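Local atomic coordinates of Bis(5'-nucleosyl)-tetraphosphatase [asymmetrical] (Caenorhabditis elegans, PDB entry 1KTG), a protein that hydrolyses diadenosine tetraphosphate asymmetrically to AMP and ATP, as a Nudix-family enzyme that depends on divalent metal ions. Residues G7-Y11 and L64-E68; K86-A90 and F131-L135. All blocks are in the same frame, centred on the assembly; numbering follows the deposited sequence.

Both contacts are buried and meet at strand 81-92, which pairs with strand 3-14 along one edge and with strand 64-78 along the other. Contact 1 reaches across that central strand, joining its two neighbours; contact 2 lays the C-terminal helix 122-137 on it. The joint is direct: Val9 N approaches Trp88 O at 2.9 Å and His67 N approaches Leu89 O at 2.9 Å, both probable hydrogen bonds. The two contacts differ in chemistry. Contact 1 combines an aliphatic cluster on the sheet face toward helix 45-57 with a Tyr-His hydrogen bond on the other face, whereas contact 2 is wholly apolar between side chains and confined to the C-terminal helix side.

Contact 1: residues G7-Y11 and L64-E68; sequences GLVIY and LTIHE
Leu8 lies across from Ile66 and Ile10 from Leu64, each with CA atoms 8.4 Å apart, on strand segments whose axes approach to 8.9 Å with their directions at 126°; this spacing fits two strands that flank a third, here strand 81-92, and meet over it through side chains. A chain of methyl contacts runs from Ile66 through Leu8 and Leu64 to Ile10. Leu64 CD1 touches Leu8 CD1 at 3.6 Å, methyl against methyl, and Leu64 CD2 lies 3.8 Å from Ile10 CD1, where the two side chains cross at about a right angle. The CB of Ile10 does not aim at the other strand; CG1 beside the backbone N (chi1 -56°) and a second bend in the side chain swing CD1 back to Leu64. Ile66 adds its own CD1, 4.1 Å from Leu8 CD1. Ala90 of the middle strand joins the cluster, its CB 3.9 Å from Ile10 CD1. On the other face of the sheet, Tyr11 and His67 meet rim to rim, planes at 31°, neither ring over the other. Tyr11 OH and His67 NE2 are hydrogen-bonded at 2.8 Å, and either may be the donor. Each partner lies near the plane of the other's ring, so the bond ties the two buried polar atoms to each other and restrains the turn of both rings. Thr65 O stands over one face of the His67 ring, 3.9 Å above its plane. The aliphatic cluster faces helix 45-57, where Leu8 packs on Ala49 and Thr53 and Ile66 on Trp46. The Tyr-His pair packs on Leu89 on the side of helix 122-137, whose Leu135 touches Tyr11, while the Phe138 ring meets that of His67: an arrangement that fits the Nudix fold, a sheet between helices.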
ATOM      1  N   GLY A   7       5.762   1.355  -1.939  1.00  5.90           N
ATOM      2  CA  GLY A   7       4.719   0.368  -2.032  1.00  6.13           C
ATOM      3  C   GLY A   7       3.606   0.828  -2.929  1.00  6.11           C
ATOM      4  O   GLY A   7       3.713   1.844  -3.614  1.00  5.43           O
ATOM      5  N   LEU A   8       2.525   0.063  -2.915  1.00  6.04           N
ATOM      6  CA  LEU A   8       1.376   0.339  -3.741  1.00  5.72           C
ATOM      7  C   LEU A   8       0.119   0.346  -2.886  1.00  6.18           C
ATOM      8  O   LEU A   8      -0.122  -0.579  -2.119  1.00  6.59           O
ATOM      9  CB  LEU A   8       1.242  -0.729  -4.834  1.00  5.82           C
ATOM     10  CG  LEU A   8       2.374  -0.803  -5.868  1.00  5.86           C
ATOM     11  CD1 LEU A   8       2.112  -1.870  -6.904  1.00  6.51           C
ATOM     12  CD2 LEU A   8       2.617   0.548  -6.526  1.00  5.33           C
ATOM     13  N   VAL A   9      -0.640   1.429  -2.984  1.00  6.45           N
ATOM     14  CA  VAL A   9      -1.947   1.497  -2.355  1.00  6.60           C
ATOM     15  C   VAL A   9      -2.849   0.772  -3.342  1.00  6.70           C
ATOM     16  O   VAL A   9      -3.255   1.323  -4.357  1.00  6.98           O
ATOM     17  CB  VAL A   9      -2.404   2.938  -2.122  1.00  6.43           C
ATOM     18  CG1 VAL A   9      -3.875   2.985  -1.666  1.00  6.34           C
ATOM     19  CG2 VAL A   9      -1.524   3.601  -1.078  1.00  7.34           C
ATOM     20  N   ILE A  10      -3.074  -0.504  -3.072  1.00  7.08           N
ATOM     21  CA  ILE A  10      -3.939  -1.324  -3.901  1.00  6.86           C
ATOM     22  C   ILE A  10      -5.394  -1.082  -3.537  1.00  6.55           C
ATOM     23  O   ILE A  10      -5.741  -1.066  -2.356  1.00  6.95           O
ATOM     24  CB  ILE A  10      -3.647  -2.802  -3.644  1.00  7.10           C
ATOM     25  CG1 ILE A  10      -2.164  -3.127  -3.884  1.00  8.11           C
ATOM     26  CG2 ILE A  10      -4.598  -3.672  -4.475  1.00  7.13           C
ATOM     27  CD1 ILE A  10      -1.690  -2.893  -5.279  1.00  9.35           C
ATOM     28  N   TYR A  11      -6.236  -0.905  -4.549  1.00  6.13           N
ATOM     29  CA  TYR A  11      -7.673  -0.797  -4.332  1.00  5.93           C
ATOM     30  C   TYR A  11      -8.393  -1.679  -5.320  1.00  6.25           C
ATOM     31  O   TYR A  11      -7.839  -2.091  -6.352  1.00  6.40           O
ATOM     32  CB  TYR A  11      -8.176   0.643  -4.473  1.00  6.16           C
ATOM     33  CG  TYR A  11      -8.278   1.158  -5.897  1.00  5.91           C
ATOM     34  CD1 TYR A  11      -9.503   1.220  -6.548  1.00  7.35           C
ATOM     35  CD2 TYR A  11      -7.158   1.605  -6.578  1.00  7.12           C
ATOM     36  CE1 TYR A  11      -9.609   1.696  -7.849  1.00  5.96           C
ATOM     37  CE2 TYR A  11      -7.253   2.089  -7.876  1.00  6.44           C
ATOM     38  CZ  TYR A  11      -8.475   2.133  -8.510  1.00  7.40           C
ATOM     39  OH  TYR A  11      -8.568   2.619  -9.810  1.00  6.31           O
ATOM     40  N   LEU A  64      -2.455  -5.580 -12.126  1.00  6.66           N
ATOM     41  CA  LEU A  64      -2.711  -4.223 -11.671  1.00  6.69           C
ATOM     42  C   LEU A  64      -2.743  -3.183 -12.787  1.00  6.77           C
ATOM     43  O   LEU A  64      -2.079  -3.329 -13.803  1.00  6.58           O
ATOM     44  CB  LEU A  64      -1.594  -3.797 -10.705  1.00  6.84           C
ATOM     45  CG  LEU A  64      -1.433  -4.557  -9.395  1.00  6.68           C
ATOM     46  CD1 LEU A  64      -0.211  -4.009  -8.656  1.00  7.71           C
ATOM     47  CD2 LEU A  64      -2.690  -4.441  -8.552  1.00  7.76           C
ATOM     48  N   THR A  65      -3.531  -2.136 -12.566  1.00  7.16           N
ATOM     49  CA  THR A  65      -3.481  -0.925 -13.375  1.00  6.84           C
ATOM     50  C   THR A  65      -2.930   0.145 -12.435  1.00  6.60           C
ATOM     51  O   THR A  65      -3.652   0.664 -11.576  1.00  6.35           O
ATOM     52  CB  THR A  65      -4.869  -0.503 -13.891  1.00  7.34           C
ATOM     53  OG1 THR A  65      -5.366  -1.475 -14.818  1.00  7.98           O
ATOM     54  CG2 THR A  65      -4.763   0.762 -14.733  1.00  7.53           C
ATOM     55  N   ILE A  66      -1.646   0.452 -12.571  1.00  5.86           N
ATOM     56  CA  ILE A  66      -0.999   1.410 -11.679  1.00  6.31           C
ATOM     57  C   ILE A  66      -1.167   2.809 -12.237  1.00  6.18           C
ATOM     58  O   ILE A  66      -0.869   3.060 -13.397  1.00  5.37           O
ATOM     59  CB  ILE A  66       0.496   1.083 -11.513  1.00  6.43           C
ATOM     60  CG1 ILE A  66       0.663  -0.337 -10.981  1.00  7.62           C
ATOM     61  CG2 ILE A  66       1.126   2.074 -10.547  1.00  7.51           C
ATOM     62  CD1 ILE A  66       2.088  -0.795 -10.842  1.00  8.60           C
ATOM     63  N   HIS A  67      -1.675   3.710 -11.410  1.00  6.21           N
ATOM     64  CA  HIS A  67      -1.901   5.091 -11.819  1.00  7.33           C
ATOM     65  C   HIS A  67      -0.636   5.895 -11.560  1.00  7.65           C
ATOM     66  O   HIS A  67      -0.416   6.366 -10.452  1.00  7.54           O
ATOM     67  CB  HIS A  67      -3.061   5.677 -11.028  1.00  7.27           C
ATOM     68  CG  HIS A  67      -4.326   4.887 -11.148  1.00  8.56           C
ATOM     69  ND1 HIS A  67      -4.864   4.523 -12.363  1.00 10.51           N
ATOM     70  CD2 HIS A  67      -5.150   4.381 -10.202  1.00  8.83           C
ATOM     71  CE1 HIS A  67      -5.970   3.827 -12.159  1.00 11.47           C
ATOM     72  NE2 HIS A  67      -6.164   3.728 -10.855  1.00  8.79           N
ATOM     73  N   GLU A  68       0.188   6.057 -12.585  1.00  8.63           N
ATOM     74  CA  GLU A  68       1.478   6.742 -12.424  1.00  9.83           C
ATOM     75  C   GLU A  68       1.364   8.195 -12.000  1.00 10.15           C
ATOM     76  O   GLU A  68       2.300   8.737 -11.404  1.00 11.38           O
ATOM     77  CB  GLU A  68       2.302   6.618 -13.702  1.00  9.79           C
ATOM     78  CG  GLU A  68       2.403   5.172 -14.129  1.00 11.49           C
ATOM     79  CD  GLU A  68       3.450   4.906 -15.181  1.00 14.31           C
ATOM     80  OE1 GLU A  68       4.268   5.813 -15.483  1.00 13.57           O
ATOM     81  OE2 GLU A  68       3.448   3.762 -15.693  1.00 16.65           O
TER

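Contact 2: residues K86-A90 and F131-L135; sequences KYWLA and FSAFL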
ATOM      1  N   LYS A  86       7.365   5.848  -0.515  1.00  5.46           N
ATOM      2  CA  LYS A  86       6.651   6.362  -1.668  1.00  5.48           C
ATOM      3  C   LYS A  86       5.596   5.358  -2.108  1.00  5.04           C
ATOM      4  O   LYS A  86       5.910   4.193  -2.320  1.00  5.39           O
ATOM      5  CB  LYS A  86       7.613   6.600  -2.819  1.00  5.25           C
ATOM      6  CG  LYS A  86       6.926   7.186  -4.036  1.00  5.13           C
ATOM      7  CD  LYS A  86       7.910   7.743  -5.053  1.00  5.55           C
ATOM      8  CE  LYS A  86       7.154   8.375  -6.199  1.00  6.24           C
ATOM      9  NZ  LYS A  86       8.032   8.921  -7.276  1.00  6.45           N
ATOM     10  N   TYR A  87       4.356   5.820  -2.251  1.00  5.13           N
ATOM     11  CA  TYR A  87       3.241   4.976  -2.695  1.00  5.13           C
ATOM     12  C   TYR A  87       2.629   5.484  -3.998  1.00  5.18           C
ATOM     13  O   TYR A  87       2.428   6.683  -4.168  1.00  4.61           O
ATOM     14  CB  TYR A  87       2.091   5.010  -1.673  1.00  5.63           C
ATOM     15  CG  TYR A  87       2.348   4.294  -0.373  1.00  4.98           C
ATOM     16  CD1 TYR A  87       2.769   4.987   0.752  1.00  5.79           C
ATOM     17  CD2 TYR A  87       2.125   2.935  -0.261  1.00  7.88           C
ATOM     18  CE1 TYR A  87       2.990   4.336   1.946  1.00  7.42           C
ATOM     19  CE2 TYR A  87       2.335   2.277   0.928  1.00  7.40           C
ATOM     20  CZ  TYR A  87       2.771   2.976   2.024  1.00  6.92           C
ATOM     21  OH  TYR A  87       2.974   2.312   3.210  1.00  6.81           O
ATOM     22  N   TRP A  88       2.316   4.544  -4.882  1.00  5.32           N
ATOM     23  CA  TRP A  88       1.499   4.794  -6.064  1.00  5.34           C
ATOM     24  C   TRP A  88       0.147   4.095  -5.865  1.00  5.51           C
ATOM     25  O   TRP A  88       0.071   3.051  -5.236  1.00  5.54           O
ATOM     26  CB  TRP A  88       2.139   4.202  -7.314  1.00  5.31           C
ATOM     27  CG  TRP A  88       3.253   4.970  -7.943  1.00  5.04           C
ATOM     28  CD1 TRP A  88       3.157   5.884  -8.966  1.00  5.01           C
ATOM     29  CD2 TRP A  88       4.650   4.823  -7.677  1.00  5.38           C
ATOM     30  NE1 TRP A  88       4.403   6.341  -9.312  1.00  5.60           N
ATOM     31  CE2 TRP A  88       5.339   5.708  -8.534  1.00  6.25           C
ATOM     32  CE3 TRP A  88       5.394   4.055  -6.774  1.00  5.30           C
ATOM     33  CZ2 TRP A  88       6.729   5.826  -8.526  1.00  7.30           C
ATOM     34  CZ3 TRP A  88       6.770   4.173  -6.775  1.00  5.88           C
ATOM     35  CH2 TRP A  88       7.421   5.055  -7.641  1.00  5.76           C
ATOM     36  N   LEU A  89      -0.920   4.685  -6.402  1.00  5.34           N
ATOM     37  CA  LEU A  89      -2.254   4.081  -6.364  1.00  5.65           C
ATOM     38  C   LEU A  89      -2.346   3.034  -7.492  1.00  5.49           C
ATOM     39  O   LEU A  89      -1.878   3.264  -8.588  1.00  5.22           O
ATOM     40  CB  LEU A  89      -3.320   5.175  -6.526  1.00  5.43           C
ATOM     41  CG  LEU A  89      -4.786   4.754  -6.425  1.00  6.50           C
ATOM     42  CD1 LEU A  89      -5.127   4.237  -5.027  1.00  7.17           C
ATOM     43  CD2 LEU A  89      -5.713   5.891  -6.821  1.00  8.42           C
ATOM     44  N   ALA A  90      -2.942   1.879  -7.216  1.00  6.23           N
ATOM     45  CA  ALA A  90      -3.011   0.809  -8.201  1.00  5.98           C
ATOM     46  C   ALA A  90      -4.298   0.011  -8.066  1.00  6.33           C
ATOM     47  O   ALA A  90      -4.643  -0.445  -6.973  1.00  6.14           O
ATOM     48  CB  ALA A  90      -1.817  -0.106  -8.042  1.00  6.09           C
ATOM     49  N   PHE A 131      -5.786  10.018  -2.358  1.00  6.16           N
ATOM     50  CA  PHE A 131      -5.930   8.974  -3.353  1.00  6.17           C
ATOM     51  C   PHE A 131      -7.400   8.723  -3.676  1.00  6.10           C
ATOM     52  O   PHE A 131      -7.749   8.507  -4.829  1.00  6.13           O
ATOM     53  CB  PHE A 131      -5.246   7.703  -2.865  1.00  6.11           C
ATOM     54  CG  PHE A 131      -3.743   7.732  -3.019  1.00  6.83           C
ATOM     55  CD1 PHE A 131      -3.008   6.560  -2.978  1.00  6.04           C
ATOM     56  CD2 PHE A 131      -3.070   8.937  -3.221  1.00  6.21           C
ATOM     57  CE1 PHE A 131      -1.618   6.574  -3.153  1.00  6.53           C
ATOM     58  CE2 PHE A 131      -1.676   8.960  -3.387  1.00  7.21           C
ATOM     59  CZ  PHE A 131      -0.956   7.785  -3.347  1.00  6.99           C
ATOM     60  N   SER A 132      -8.253   8.764  -2.659  1.00  6.62           N
ATOM     61  CA  SER A 132      -9.699   8.613  -2.855  1.00  7.10           C
ATOM     62  C   SER A 132     -10.234   9.771  -3.693  1.00  7.40           C
ATOM     63  O   SER A 132     -11.086   9.578  -4.564  1.00  7.35           O
ATOM     64  CB  SER A 132     -10.419   8.535  -1.495  1.00  7.73           C
ATOM     65  OG  SER A 132     -11.836   8.573  -1.632  1.00  8.15           O
ATOM     66  N   ALA A 133      -9.730  10.978  -3.440  1.00  7.68           N
ATOM     67  CA  ALA A 133     -10.166  12.143  -4.199  1.00  7.77           C
ATOM     68  C   ALA A 133      -9.697  11.998  -5.642  1.00  7.72           C
ATOM     69  O   ALA A 133     -10.403  12.367  -6.572  1.00  7.65           O
ATOM     70  CB  ALA A 133      -9.639  13.436  -3.576  1.00  7.91           C
ATOM     71  N   PHE A 134      -8.512  11.435  -5.826  1.00  7.89           N
ATOM     72  CA  PHE A 134      -7.996  11.217  -7.169  1.00  8.20           C
ATOM     73  C   PHE A 134      -8.931  10.297  -7.963  1.00  8.78           C
ATOM     74  O   PHE A 134      -9.244  10.573  -9.114  1.00  8.61           O
ATOM     75  CB  PHE A 134      -6.583  10.656  -7.128  1.00  7.94           C
ATOM     76  CG  PHE A 134      -6.072  10.204  -8.466  1.00  8.00           C
ATOM     77  CD1 PHE A 134      -5.317  11.048  -9.253  1.00  7.63           C
ATOM     78  CD2 PHE A 134      -6.365   8.940  -8.945  1.00  7.69           C
ATOM     79  CE1 PHE A 134      -4.849  10.633 -10.488  1.00  8.35           C
ATOM     80  CE2 PHE A 134      -5.902   8.528 -10.179  1.00  8.07           C
ATOM     81  CZ  PHE A 134      -5.146   9.373 -10.948  1.00  7.86           C
ATOM     82  N   LEU A 135      -9.391   9.215  -7.344  1.00  9.28           N
ATOM     83  CA  LEU A 135     -10.293   8.291  -8.025  1.00  9.74           C
ATOM     84  C   LEU A 135     -11.628   8.943  -8.366  1.00 10.52           C
ATOM     85  O   LEU A 135     -12.260   8.574  -9.355  1.00 10.68           O
ATOM     86  CB  LEU A 135     -10.518   7.028  -7.193  1.00  9.62           C
ATOM     87  CG  LEU A 135      -9.275   6.134  -7.101  1.00  9.78           C
ATOM     88  CD1 LEU A 135      -9.458   5.043  -6.069  1.00  9.99           C
ATOM     89  CD2 LEU A 135      -8.922   5.519  -8.458  1.00  9.57           C
TER
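Leu89 packs against Phe131, Phe134 and Leu135 of helix 122-137, the strand and helix segments running at 33° with axes 10.2 Å apart. The aliphatic contacts centre on its CD2, which meets Leu135 CG at 3.6 Å and also touches the CD2 methyl of that leucine. With CG opposite the backbone N (chi1 -176°), the branch extends to the helix. Both phenylalanine rings meet leucine methyls: Phe131 CD1 lies 3.8 Å from Leu89 CD1, and Phe134 CD2 lies 3.8 Å from Leu89 CD2. Phe131 reaches furthest along the strand, with CE1 4.3 Å from Tyr87 CB. Against the backbone, the rim of the same ring points at the strand, CZ lying 3.7 Å from Tyr87 O close to the ring plane. Tyr87 starts toward the helix, but the end of the side chain leads away to Thr33 and Lys36, which line the AMP pocket; the Tyr87 side chain is about 6 Å from the bound AMP. No hydrogen bond crosses the interface; Leu135 N bonds to Phe131 O within the helix. Between these segments, then, the helix is held to the strand by apolar burial and van der Waals contact, without directional polar bonds.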